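Local atomic coordinates of SusD superfamily protein (PDB entry 3MCX), a protein that is of unknown function but, as a SusD-family protein of the Bacteroides outer membrane, probably captures glycans at the cell surface for uptake. Residues S132-T137 / L208-L213; M142-D147 / Q174-V179; A363-L368 / L425-A430; S464-D467 / Q473-P476. All blocks are in the same frame, centred on the assembly; numbering follows the deposited sequence.

Contact 1. Residues S132-T137 / L208-L213; sequences SLFNLT and LSRVYL
F134 and V211 meet face-on: the methyl CG2 of V211 sits almost on the axis of the F134 ring, 3.7 Å from the ring centroid and only 3° off its normal. This is a textbook CH-pi contact, and its centring shows in the distances from V211 CG2 to the F134 ring carbons, which run only from 3.9 Å at CD1 to 4.1 Å at CE2. The ring gets there because CG of F134 stands anti to the backbone N (chi1 177°), which carries it across the gap to the other helix.

A second contact, made by an aliphatic carbon, lies at the edge of the same ring. CD of R210 comes to 3.9 Å from CE2 of F134, near the ring plane, and the two side chains cross at roughly a right angle. The charged end of R210 bends away at chi3: NH2 forms a salt bridge with E358 and a hydrogen bond to the carbonyl of I353. F134 thus meets the methylene part of the arginine, while the guanidinium is taken up by E358 and I353.

The pair joins helix 115-140 to helix 201-214 in the buried helical core of the SusD fold. Helix 172-186 packs against both, touching L133 and T137 on one and L208 and Y212 on the other.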
loop_
_atom_site.group_PDB
_atom_site.type_symbol
_atom_site.label_atom_id
_atom_site.label_comp_id
_atom_site.label_asym_id
_atom_site.label_seq_id
_atom_site.Cartn_x
_atom_site.Cartn_y
_atom_site.Cartn_z
ATOM N N SER A 132 -6.332 1.148 -9.021
ATOM C CA SER A 132 -5.372 2.009 -9.690
ATOM C C SER A 132 -5.737 3.493 -9.502
ATOM O O SER A 132 -4.885 4.305 -9.180
ATOM C CB SER A 132 -5.228 1.589 -11.133
ATOM O OG SER A 132 -4.660 0.275 -11.242
ATOM N N LEU A 133 -7.013 3.840 -9.708
ATOM C CA LEU A 133 -7.435 5.229 -9.547
ATOM C C LEU A 133 -7.227 5.639 -8.079
ATOM O O LEU A 133 -6.779 6.764 -7.811
ATOM C CB LEU A 133 -8.879 5.395 -9.971
ATOM C CG LEU A 133 -9.461 6.808 -9.774
ATOM C CD1 LEU A 133 -8.643 7.906 -10.449
ATOM C CD2 LEU A 133 -10.950 6.866 -10.219
ATOM N N PHE A 134 -7.534 4.760 -7.122
ATOM C CA PHE A 134 -7.309 5.032 -5.700
ATOM C C PHE A 134 -5.839 5.361 -5.431
ATOM O O PHE A 134 -5.517 6.329 -4.745
ATOM C CB PHE A 134 -7.768 3.817 -4.877
ATOM C CG PHE A 134 -7.543 3.923 -3.394
ATOM C CD1 PHE A 134 -8.167 4.889 -2.648
ATOM C CD2 PHE A 134 -6.741 3.012 -2.740
ATOM C CE1 PHE A 134 -8.004 4.939 -1.275
ATOM C CE2 PHE A 134 -6.558 3.077 -1.366
ATOM C CZ PHE A 134 -7.198 4.018 -0.642
ATOM N N ASN A 135 -4.943 4.527 -5.963
ATOM C CA ASN A 135 -3.504 4.737 -5.795
ATOM C C ASN A 135 -3.047 6.079 -6.324
ATOM O O ASN A 135 -2.282 6.794 -5.667
ATOM C CB ASN A 135 -2.744 3.584 -6.445
ATOM C CG ASN A 135 -2.875 2.283 -5.645
ATOM O OD1 ASN A 135 -2.913 2.306 -4.406
ATOM N ND2 ASN A 135 -2.915 1.144 -6.347
ATOM N N LEU A 136 -3.507 6.458 -7.523
ATOM C CA LEU A 136 -3.159 7.774 -8.053
ATOM C C LEU A 136 -3.701 8.917 -7.173
ATOM O O LEU A 136 -3.033 9.907 -6.945
ATOM C CB LEU A 136 -3.679 7.945 -9.475
ATOM C CG LEU A 136 -2.907 7.153 -10.535
ATOM C CD1 LEU A 136 -3.780 6.937 -11.751
ATOM C CD2 LEU A 136 -1.613 7.877 -10.891
ATOM N N THR A 137 -4.945 8.766 -6.734
ATOM C CA THR A 137 -5.624 9.809 -6.021
ATOM C C THR A 137 -4.921 10.071 -4.683
ATOM O O THR A 137 -4.815 11.215 -4.243
ATOM C CB THR A 137 -7.125 9.478 -5.830
ATOM O OG1 THR A 137 -7.729 9.288 -7.109
ATOM C CG2 THR A 137 -7.841 10.588 -5.074
ATOM N N LEU A 208 -12.003 -2.447 -0.265
ATOM C CA LEU A 208 -13.045 -1.474 0.029
ATOM C C LEU A 208 -12.979 -0.988 1.480
ATOM O O LEU A 208 -13.228 0.186 1.742
ATOM C CB LEU A 208 -14.433 -2.032 -0.305
ATOM C CG LEU A 208 -14.866 -1.857 -1.770
ATOM C CD1 LEU A 208 -16.062 -2.818 -2.084
ATOM C CD2 LEU A 208 -15.245 -0.395 -2.040
ATOM N N SER A 209 -12.624 -1.858 2.426
ATOM C CA SER A 209 -12.477 -1.387 3.819
ATOM C C SER A 209 -11.391 -0.330 3.936
ATOM O O SER A 209 -11.555 0.648 4.684
ATOM C CB SER A 209 -12.291 -2.522 4.842
ATOM O OG SER A 209 -10.990 -3.080 4.816
ATOM N N ARG A 210 -10.292 -0.500 3.204
ATOM C CA ARG A 210 -9.233 0.481 3.170
ATOM C C ARG A 210 -9.708 1.771 2.542
ATOM O O ARG A 210 -9.421 2.841 3.041
ATOM C CB ARG A 210 -8.046 -0.104 2.399
ATOM C CG ARG A 210 -6.854 0.853 2.256
ATOM C CD ARG A 210 -5.804 0.328 1.314
ATOM N NE ARG A 210 -5.117 -0.855 1.809
ATOM C CZ ARG A 210 -4.261 -1.583 1.092
ATOM N NH1 ARG A 210 -4.023 -1.292 -0.171
ATOM N NH2 ARG A 210 -3.634 -2.602 1.646
ATOM N N VAL A 211 -10.376 1.661 1.387
ATOM C CA VAL A 211 -10.870 2.852 0.706
ATOM C C VAL A 211 -11.845 3.663 1.577
ATOM O O VAL A 211 -11.680 4.882 1.777
ATOM C CB VAL A 211 -11.488 2.482 -0.683
ATOM C CG1 VAL A 211 -12.174 3.671 -1.328
ATOM C CG2 VAL A 211 -10.421 1.876 -1.578
ATOM N N TYR A 212 -12.879 2.993 2.074
ATOM C CA TYR A 212 -13.885 3.663 2.907
ATOM C C TYR A 212 -13.256 4.285 4.159
ATOM O O TYR A 212 -13.616 5.387 4.576
ATOM C CB TYR A 212 -14.953 2.664 3.299
ATOM C CG TYR A 212 -15.996 2.327 2.249
ATOM C CD1 TYR A 212 -16.664 3.321 1.532
ATOM C CD2 TYR A 212 -16.347 0.988 2.002
ATOM C CE1 TYR A 212 -17.663 2.992 0.602
ATOM C CE2 TYR A 212 -17.346 0.664 1.088
ATOM C CZ TYR A 212 -17.988 1.654 0.383
ATOM O OH TYR A 212 -18.987 1.317 -0.521
ATOM N N LEU A 213 -12.322 3.584 4.787
ATOM C CA LEU A 213 -11.682 4.094 6.008
ATOM C C LEU A 213 -11.008 5.446 5.705
ATOM O O LEU A 213 -11.125 6.394 6.477
ATOM C CB LEU A 213 -10.659 3.072 6.569
ATOM C CG LEU A 213 -10.002 3.416 7.909
ATOM C CD1 LEU A 213 -10.985 3.630 9.080
ATOM C CD2 LEU A 213 -8.962 2.332 8.232
#

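Contact 2. Residues M142-D147 / Q174-V179; sequences MPYTND and QCYEQV. With ZN (zinc ion), chain B.
With CG of Y144 anti to its own amide nitrogen (chi1 -179°), the ring reaches out from the loop after helix 115-140 toward Y176, whose chi1 of -87° swings its phenol off helix 172-186 to meet it. The two rings form an edge-to-face pair, the edge of Y144 toward the face of Y176, with centroids 5.1 Å apart and planes at 61°, well short of perpendicular. The closest approach is CD2 of Y144 to CD1 of Y176, at 3.8 Å. CB of Y144 also lies over the Y176 ring, 3.9 Å from CE1, so Y144 covers the Y176 face with its methylene as well as its ring.

A water links the same residues by a polar route. It accepts from the backbone N of Y144 at 3.0 Å and lies 2.6 Å from OH of Y176, a short hydrogen bond that ties the phenol to the loop backbone. Beyond the contact, Y176 rests on V211 and N214 of helix 201-214.

On the outer side of the helix, E177 extends its carboxylate to a zinc ion, which OE1 binds at 1.9 Å; OE2 stays well outside bonding distance, so the carboxylate is monodentate. A water 2.0 Å from the zinc is a second ligand. The chemistry is thus divided: an aromatic face and one bridging water hold the loop to the helix, while the exposed side of that helix offers a carboxylate to metal.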
loop_
_atom_site.group_PDB
_atom_site.type_symbol
_atom_site.label_atom_id
_atom_site.label_comp_id
_atom_site.label_asym_id
_atom_site.label_seq_id
_atom_site.Cartn_x
_atom_site.Cartn_y
_atom_site.Cartn_z
HETATM N N MSE A 142 -4.683 15.758 -2.092
HETATM C CA MSE A 142 -4.728 15.907 -0.636
HETATM C C MSE A 142 -5.725 14.898 -0.055
HETATM O O MSE A 142 -6.673 14.497 -0.722
HETATM C CB MSE A 142 -5.146 17.330 -0.258
HETATM C CG MSE A 142 -4.136 18.397 -0.658
HETATM SE SE MSE A 142 -2.406 18.287 0.168
HETATM C CE MSE A 142 -2.852 18.690 2.028
ATOM N N PRO A 143 -5.530 14.507 1.205
ATOM C CA PRO A 143 -6.375 13.486 1.796
ATOM C C PRO A 143 -7.856 13.867 1.780
ATOM O O PRO A 143 -8.236 14.981 2.112
ATOM C CB PRO A 143 -5.865 13.370 3.243
ATOM C CG PRO A 143 -4.558 13.992 3.242
ATOM C CD PRO A 143 -4.459 14.931 2.116
ATOM N N TYR A 144 -8.651 12.866 1.384
ATOM C CA TYR A 144 -10.102 13.065 1.314
ATOM C C TYR A 144 -10.654 13.704 2.592
ATOM O O TYR A 144 -11.494 14.604 2.548
ATOM C CB TYR A 144 -10.805 11.731 1.044
ATOM C CG TYR A 144 -12.307 11.769 0.919
ATOM C CD1 TYR A 144 -13.099 11.894 2.042
ATOM C CD2 TYR A 144 -12.936 11.654 -0.314
ATOM C CE1 TYR A 144 -14.477 11.940 1.964
ATOM C CE2 TYR A 144 -14.318 11.685 -0.408
ATOM C CZ TYR A 144 -15.074 11.849 0.728
ATOM O OH TYR A 144 -16.464 11.887 0.678
ATOM N N THR A 145 -10.210 13.189 3.732
ATOM C CA THR A 145 -10.799 13.599 5.005
ATOM C C THR A 145 -10.436 14.999 5.446
ATOM O O THR A 145 -11.007 15.519 6.401
ATOM C CB THR A 145 -10.449 12.591 6.127
ATOM O OG1 THR A 145 -9.049 12.332 6.111
ATOM C CG2 THR A 145 -11.198 11.273 5.924
ATOM N N ASN A 146 -9.511 15.656 4.762
ATOM C CA ASN A 146 -9.258 17.064 5.061
ATOM C C ASN A 146 -10.456 17.964 4.731
ATOM O O ASN A 146 -10.615 19.012 5.341
ATOM C CB ASN A 146 -8.027 17.597 4.308
ATOM C CG ASN A 146 -6.704 17.145 4.887
ATOM O OD1 ASN A 146 -6.653 16.306 5.794
ATOM N ND2 ASN A 146 -5.620 17.724 4.373
ATOM N N ASP A 147 -11.249 17.569 3.731
ATOM C CA ASP A 147 -12.185 18.498 3.100
ATOM C C ASP A 147 -13.299 17.779 2.313
ATOM O O ASP A 147 -13.793 18.308 1.313
ATOM C CB ASP A 147 -11.379 19.421 2.151
ATOM C CG ASP A 147 -10.700 18.654 1.017
ATOM O OD1 ASP A 147 -10.629 17.403 1.053
ATOM O OD2 ASP A 147 -10.229 19.361 0.083
ATOM N N GLN A 174 -14.745 12.903 -6.410
ATOM C CA GLN A 174 -15.184 12.288 -7.644
ATOM C C GLN A 174 -14.373 11.037 -7.943
ATOM O O GLN A 174 -14.904 10.004 -8.373
ATOM C CB GLN A 174 -15.073 13.289 -8.781
ATOM C CG GLN A 174 -16.165 14.354 -8.771
ATOM C CD GLN A 174 -15.957 15.434 -9.813
ATOM O OE1 GLN A 174 -14.811 15.819 -10.099
ATOM N NE2 GLN A 174 -17.043 15.944 -10.370
ATOM N N CYS A 175 -13.083 11.109 -7.643
ATOM C CA CYS A 175 -12.212 9.956 -7.822
ATOM C C CYS A 175 -12.607 8.826 -6.888
ATOM O O CYS A 175 -12.744 7.681 -7.315
ATOM C CB CYS A 175 -10.746 10.362 -7.638
ATOM S SG CYS A 175 -10.127 11.398 -8.977
ATOM N N TYR A 176 -12.785 9.128 -5.603
ATOM C CA TYR A 176 -13.222 8.078 -4.669
ATOM C C TYR A 176 -14.580 7.459 -5.063
ATOM O O TYR A 176 -14.784 6.259 -4.920
ATOM C CB TYR A 176 -13.251 8.572 -3.219
ATOM C CG TYR A 176 -11.958 8.464 -2.436
ATOM C CD1 TYR A 176 -10.941 9.395 -2.567
ATOM C CD2 TYR A 176 -11.793 7.458 -1.510
ATOM C CE1 TYR A 176 -9.771 9.302 -1.813
ATOM C CE2 TYR A 176 -10.630 7.356 -0.754
ATOM C CZ TYR A 176 -9.643 8.300 -0.891
ATOM O OH TYR A 176 -8.504 8.196 -0.112
ATOM N N GLU A 177 -15.501 8.276 -5.543
ATOM C CA GLU A 177 -16.804 7.744 -6.014
ATOM C C GLU A 177 -16.573 6.696 -7.092
ATOM O O GLU A 177 -17.194 5.643 -7.083
ATOM C CB GLU A 177 -17.680 8.820 -6.589
ATOM C CG GLU A 177 -18.318 9.711 -5.596
ATOM C CD GLU A 177 -19.146 10.779 -6.296
ATOM O OE1 GLU A 177 -18.885 11.074 -7.505
ATOM O OE2 GLU A 177 -20.083 11.298 -5.639
ATOM N N GLN A 178 -15.658 6.979 -8.010
ATOM C CA GLN A 178 -15.397 6.019 -9.108
ATOM C C GLN A 178 -14.700 4.757 -8.599
ATOM O O GLN A 178 -15.043 3.651 -9.073
ATOM C CB GLN A 178 -14.585 6.686 -10.222
ATOM C CG GLN A 178 -14.422 5.844 -11.466
ATOM C CD GLN A 178 -15.723 5.583 -12.156
ATOM O OE1 GLN A 178 -16.440 6.514 -12.542
ATOM N NE2 GLN A 178 -16.049 4.303 -12.341
ATOM N N VAL A 179 -13.781 4.923 -7.631
ATOM C CA VAL A 179 -13.121 3.781 -7.036
ATOM C C VAL A 179 -14.134 2.842 -6.392
ATOM O O VAL A 179 -14.133 1.627 -6.627
ATOM C CB VAL A 179 -12.135 4.222 -5.975
ATOM C CG1 VAL A 179 -11.602 3.001 -5.178
ATOM C CG2 VAL A 179 -10.982 5.044 -6.623
HETATM ZN ZN ZN B . -19.894 12.342 -8.529
HETATM O O HOH W 1 -7.333 10.556 0.089
HETATM O O HOH W 2 -18.602 12.162 -10.037
#

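Contact 3. Residues A363-L368 / L425-A430; sequences AAEAGL and LRNGLA
E365 of helix 356-370 receives R426 and N427 where helix 420-426 ends in a Schellman motif. G428, with positive phi, is the C-prime residue of that motif, and its amide bonds back to the carbonyl of L425. A helix terminus is thereby joined to the flank of another helix through one buried carboxylate.

The salt bridge is a two-point, side-on grip. NE of R426 gives its hydrogen to OE2 of E365, and NH2 of R426 gives one to OE1 of E365, each at 2.8 Å. Both oxygens lie near the guanidinium plane, yet the two planes are turned 34° apart. OE1 is met on its syn lone pair, and the twist shows at OE2, which NE reaches on the syn side but tilted out of the carboxylate plane. CG of E365 is anti to its backbone nitrogen (chi1 -175°), sending the extended chain out to the helix end, where the R426 chain, straight from CG to NE, comes from the opposite direction. NH2 of R426 also pairs with D423, and NH1 bonds to N214.

A neutral donor adds to the grip on the carboxylate. ND2 of N427 donates to OE2 of E365 at 3.0 Å in a nearly straight bond (173°), arriving from the opposite face of the carboxylate to NE; the same amide nitrogen is held by the carbonyl of D423. Several donors on one carboxylate would be expected to favour its ionised form. A water rounds off the arrangement, donating to OE2 of E365 and to OD1 of N427, at 2.7 Å in each case.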
loop_
_atom_site.group_PDB
_atom_site.type_symbol
_atom_site.label_atom_id
_atom_site.label_comp_id
_atom_site.label_asym_id
_atom_site.label_seq_id
_atom_site.Cartn_x
_atom_site.Cartn_y
_atom_site.Cartn_z
ATOM N N ALA A 363 -11.321 -2.677 10.815
ATOM C CA ALA A 363 -12.553 -2.806 11.603
ATOM C C ALA A 363 -12.436 -2.145 12.982
ATOM O O ALA A 363 -13.369 -1.485 13.439
ATOM C CB ALA A 363 -12.969 -4.308 11.739
ATOM N N ALA A 364 -11.322 -2.373 13.669
ATOM C CA ALA A 364 -11.153 -1.803 14.989
ATOM C C ALA A 364 -11.215 -0.270 14.944
ATOM O O ALA A 364 -11.928 0.331 15.754
ATOM C CB ALA A 364 -9.852 -2.262 15.615
ATOM N N GLU A 365 -10.508 0.315 13.990
ATOM C CA GLU A 365 -10.442 1.775 13.841
ATOM C C GLU A 365 -11.825 2.323 13.408
ATOM O O GLU A 365 -12.315 3.282 13.987
ATOM C CB GLU A 365 -9.357 2.186 12.860
ATOM C CG GLU A 365 -9.145 3.688 12.735
ATOM C CD GLU A 365 -8.038 4.059 11.781
ATOM O OE1 GLU A 365 -7.221 3.186 11.376
ATOM O OE2 GLU A 365 -8.005 5.262 11.398
ATOM N N ALA A 366 -12.460 1.682 12.427
ATOM C CA ALA A 366 -13.764 2.134 11.962
ATOM C C ALA A 366 -14.800 2.055 13.081
ATOM O O ALA A 366 -15.637 2.946 13.215
ATOM C CB ALA A 366 -14.219 1.334 10.748
ATOM N N GLY A 367 -14.739 1.007 13.902
ATOM C CA GLY A 367 -15.676 0.852 14.998
ATOM C C GLY A 367 -15.525 1.946 16.052
ATOM O O GLY A 367 -16.487 2.575 16.484
ATOM N N LEU A 368 -14.285 2.169 16.478
ATOM C CA LEU A 368 -14.011 3.190 17.469
ATOM C C LEU A 368 -14.443 4.567 16.960
ATOM O O LEU A 368 -15.094 5.294 17.669
ATOM C CB LEU A 368 -12.542 3.207 17.861
ATOM C CG LEU A 368 -12.194 4.156 19.009
ATOM C CD1 LEU A 368 -12.899 3.769 20.291
ATOM C CD2 LEU A 368 -10.705 4.158 19.222
ATOM N N LEU A 425 -2.703 10.690 7.966
ATOM C CA LEU A 425 -3.453 11.657 7.160
ATOM C C LEU A 425 -4.937 11.629 7.508
ATOM O O LEU A 425 -5.548 12.685 7.741
ATOM C CB LEU A 425 -3.242 11.397 5.683
ATOM C CG LEU A 425 -1.799 11.504 5.160
ATOM C CD1 LEU A 425 -1.740 11.231 3.649
ATOM C CD2 LEU A 425 -1.156 12.861 5.547
ATOM N N ARG A 426 -5.534 10.436 7.515
ATOM C CA ARG A 426 -6.991 10.378 7.732
ATOM C C ARG A 426 -7.427 10.739 9.137
ATOM O O ARG A 426 -8.594 11.033 9.387
ATOM C CB ARG A 426 -7.571 9.011 7.369
ATOM C CG ARG A 426 -7.152 7.881 8.262
ATOM C CD ARG A 426 -7.907 6.593 7.922
ATOM N NE ARG A 426 -7.296 5.499 8.672
ATOM C CZ ARG A 426 -6.245 4.795 8.245
ATOM N NH1 ARG A 426 -5.697 4.995 7.058
ATOM N NH2 ARG A 426 -5.746 3.850 9.032
ATOM N N ASN A 427 -6.466 10.747 10.064
ATOM C CA ASN A 427 -6.706 11.156 11.421
ATOM C C ASN A 427 -6.256 12.577 11.754
ATOM O O ASN A 427 -6.332 13.013 12.901
ATOM C CB ASN A 427 -6.125 10.114 12.381
ATOM C CG ASN A 427 -6.942 8.843 12.371
ATOM O OD1 ASN A 427 -8.128 8.892 12.754
ATOM N ND2 ASN A 427 -6.389 7.745 11.871
ATOM N N GLY A 428 -5.822 13.327 10.738
ATOM C CA GLY A 428 -5.388 14.711 10.923
ATOM C C GLY A 428 -4.147 14.890 11.777
ATOM O O GLY A 428 -3.957 15.929 12.420
ATOM N N LEU A 429 -3.306 13.870 11.789
ATOM C CA LEU A 429 -2.176 13.832 12.711
ATOM C C LEU A 429 -0.907 14.282 12.022
ATOM O O LEU A 429 -0.644 13.880 10.884
ATOM C CB LEU A 429 -1.942 12.401 13.197
ATOM C CG LEU A 429 -3.101 11.830 13.994
ATOM C CD1 LEU A 429 -2.766 10.366 14.372
ATOM C CD2 LEU A 429 -3.464 12.647 15.254
ATOM N N ALA A 430 -0.131 15.098 12.705
ATOM C CA ALA A 430 1.210 15.471 12.245
ATOM C C ALA A 430 2.154 14.290 12.340
ATOM O O ALA A 430 2.143 13.541 13.327
ATOM C CB ALA A 430 1.776 16.638 13.060
HETATM O O HOH W 3 -9.779 7.302 11.297
#

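Contact 4. Residues S464-D467 / Q473-P476; sequences SEID and QQNP
I466, on the short helix 463-468, comes opposite Q474 in the extended tail that follows, with their CA atoms 6.9 Å apart. The isoleucine side chain points at the tail and makes its contact through the longer branch. CG1 lies beside the backbone N of I466 (chi1 -57°), and from there CD1 reaches the tail backbone, 4.0 Å from C of Q473 and 3.8 Å from N of Q474. CB of Q474 lies against the same methyl.

The glutamine crosses the isoleucine at about a right angle. Its chain is bent at chi2 (49°), which folds the amide back beside I466 and brings NE2 of Q474 to 3.7 Å from CG1 of I466, a van der Waals contact.

Here, near the C-terminus of the SusD-family chain, a short helix is followed, after a few residues, by an extended tail that passes across its I466 side. Polar bonds hold the glutamine amide: OE1 of Q474 accepts the backbone N of N475 at 2.8 Å, in the carbonyl plane and on a lone pair, although the bond is bent (139° at the hydrogen). The same oxygen takes a second hydrogen from the backbone N of I461. Next along, the N475 side chain bonds to R169 and to the carbonyls of L459 and F140.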
loop_
_atom_site.group_PDB
_atom_site.type_symbol
_atom_site.label_atom_id
_atom_site.label_comp_id
_atom_site.label_asym_id
_atom_site.label_seq_id
_atom_site.Cartn_x
_atom_site.Cartn_y
_atom_site.Cartn_z
ATOM N N SER A 464 5.437 16.632 -17.446
ATOM C CA SER A 464 5.023 16.194 -18.789
ATOM C C SER A 464 3.541 16.510 -19.006
ATOM O O SER A 464 3.159 16.991 -20.072
ATOM C CB SER A 464 5.264 14.692 -18.931
ATOM O OG SER A 464 4.764 13.951 -17.862
ATOM N N GLU A 465 2.720 16.240 -17.994
ATOM C CA GLU A 465 1.287 16.589 -18.091
ATOM C C GLU A 465 1.012 18.064 -18.123
ATOM O O GLU A 465 0.171 18.549 -18.882
ATOM C CB GLU A 465 0.498 15.946 -16.937
ATOM C CG GLU A 465 0.489 14.462 -16.954
ATOM C CD GLU A 465 -0.380 13.848 -18.056
ATOM O OE1 GLU A 465 -1.280 14.480 -18.649
ATOM O OE2 GLU A 465 -0.072 12.702 -18.353
ATOM N N ILE A 466 1.697 18.808 -17.255
ATOM C CA ILE A 466 1.532 20.249 -17.211
ATOM C C ILE A 466 1.909 20.911 -18.526
ATOM O O ILE A 466 1.191 21.773 -19.044
ATOM C CB ILE A 466 2.385 20.863 -16.051
ATOM C CG1 ILE A 466 2.028 20.240 -14.697
ATOM C CG2 ILE A 466 2.258 22.387 -16.041
ATOM C CD1 ILE A 466 0.540 20.374 -14.278
ATOM N N ASP A 467 3.028 20.482 -19.090
ATOM C CA ASP A 467 3.520 21.035 -20.350
ATOM C C ASP A 467 2.550 20.751 -21.512
ATOM O O ASP A 467 2.310 21.650 -22.352
ATOM C CB ASP A 467 4.942 20.516 -20.658
ATOM C CG ASP A 467 6.050 21.190 -19.804
ATOM O OD1 ASP A 467 5.794 22.274 -19.259
ATOM O OD2 ASP A 467 7.168 20.636 -19.735
ATOM N N GLN A 473 -4.177 21.341 -13.821
ATOM C CA GLN A 473 -3.598 22.253 -12.865
ATOM C C GLN A 473 -2.561 21.525 -12.012
ATOM O O GLN A 473 -2.741 20.386 -11.649
ATOM C CB GLN A 473 -4.673 22.738 -11.909
ATOM C CG GLN A 473 -5.741 23.572 -12.492
ATOM C CD GLN A 473 -6.640 24.159 -11.378
ATOM O OE1 GLN A 473 -6.150 24.576 -10.306
ATOM N NE2 GLN A 473 -7.944 24.159 -11.613
ATOM N N GLN A 474 -1.482 22.214 -11.681
ATOM C CA GLN A 474 -0.494 21.661 -10.760
ATOM C C GLN A 474 -0.983 21.839 -9.304
ATOM O O GLN A 474 -1.754 22.782 -8.980
ATOM C CB GLN A 474 0.836 22.415 -10.950
ATOM C CG GLN A 474 2.049 21.917 -10.170
ATOM C CD GLN A 474 2.265 20.418 -10.299
ATOM O OE1 GLN A 474 1.627 19.611 -9.609
ATOM N NE2 GLN A 474 3.185 20.031 -11.199
ATOM N N ASN A 475 -0.557 20.920 -8.466
ATOM C CA ASN A 475 -0.747 21.060 -7.021
ATOM C C ASN A 475 0.021 22.261 -6.489
ATOM O O ASN A 475 1.190 22.435 -6.817
ATOM C CB ASN A 475 -0.345 19.795 -6.289
ATOM C CG ASN A 475 -1.322 18.678 -6.515
ATOM O OD1 ASN A 475 -2.541 18.937 -6.513
ATOM N ND2 ASN A 475 -0.853 17.463 -6.738
ATOM N N PRO A 476 -0.601 23.059 -5.620
ATOM C CA PRO A 476 0.127 24.196 -5.070
ATOM C C PRO A 476 1.283 23.819 -4.153
ATOM O O PRO A 476 1.335 22.715 -3.606
ATOM C CB PRO A 476 -0.948 24.980 -4.315
ATOM C CG PRO A 476 -2.025 24.105 -4.108
ATOM C CD PRO A 476 -1.986 23.002 -5.161
#

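Contacts 1, 2 and 3 form one mutually touching cluster in the helical body, while contact 4 lies at the surface near the C-terminus. Contact 2 is nested in the chain loop closed by contact 1, and helix 172-186, which carries one side of contact 2, packs against both helices of contact 1; their centres are 9 Å apart. Contact 3 follows later in sequence, with its centre 15 Å from contact 1, and meets it through L213, which packs on R426 and E365. T145 and P143 of contact 2 also touch the 425-430 segment. Contact 4 touches none of the others, its nearest atoms being about 6 Å from contact 2. Consecutive helices 115-140, 172-186 and 201-214 are thus joined to each other and, through contact 3, to helices 356-370 and 420-426.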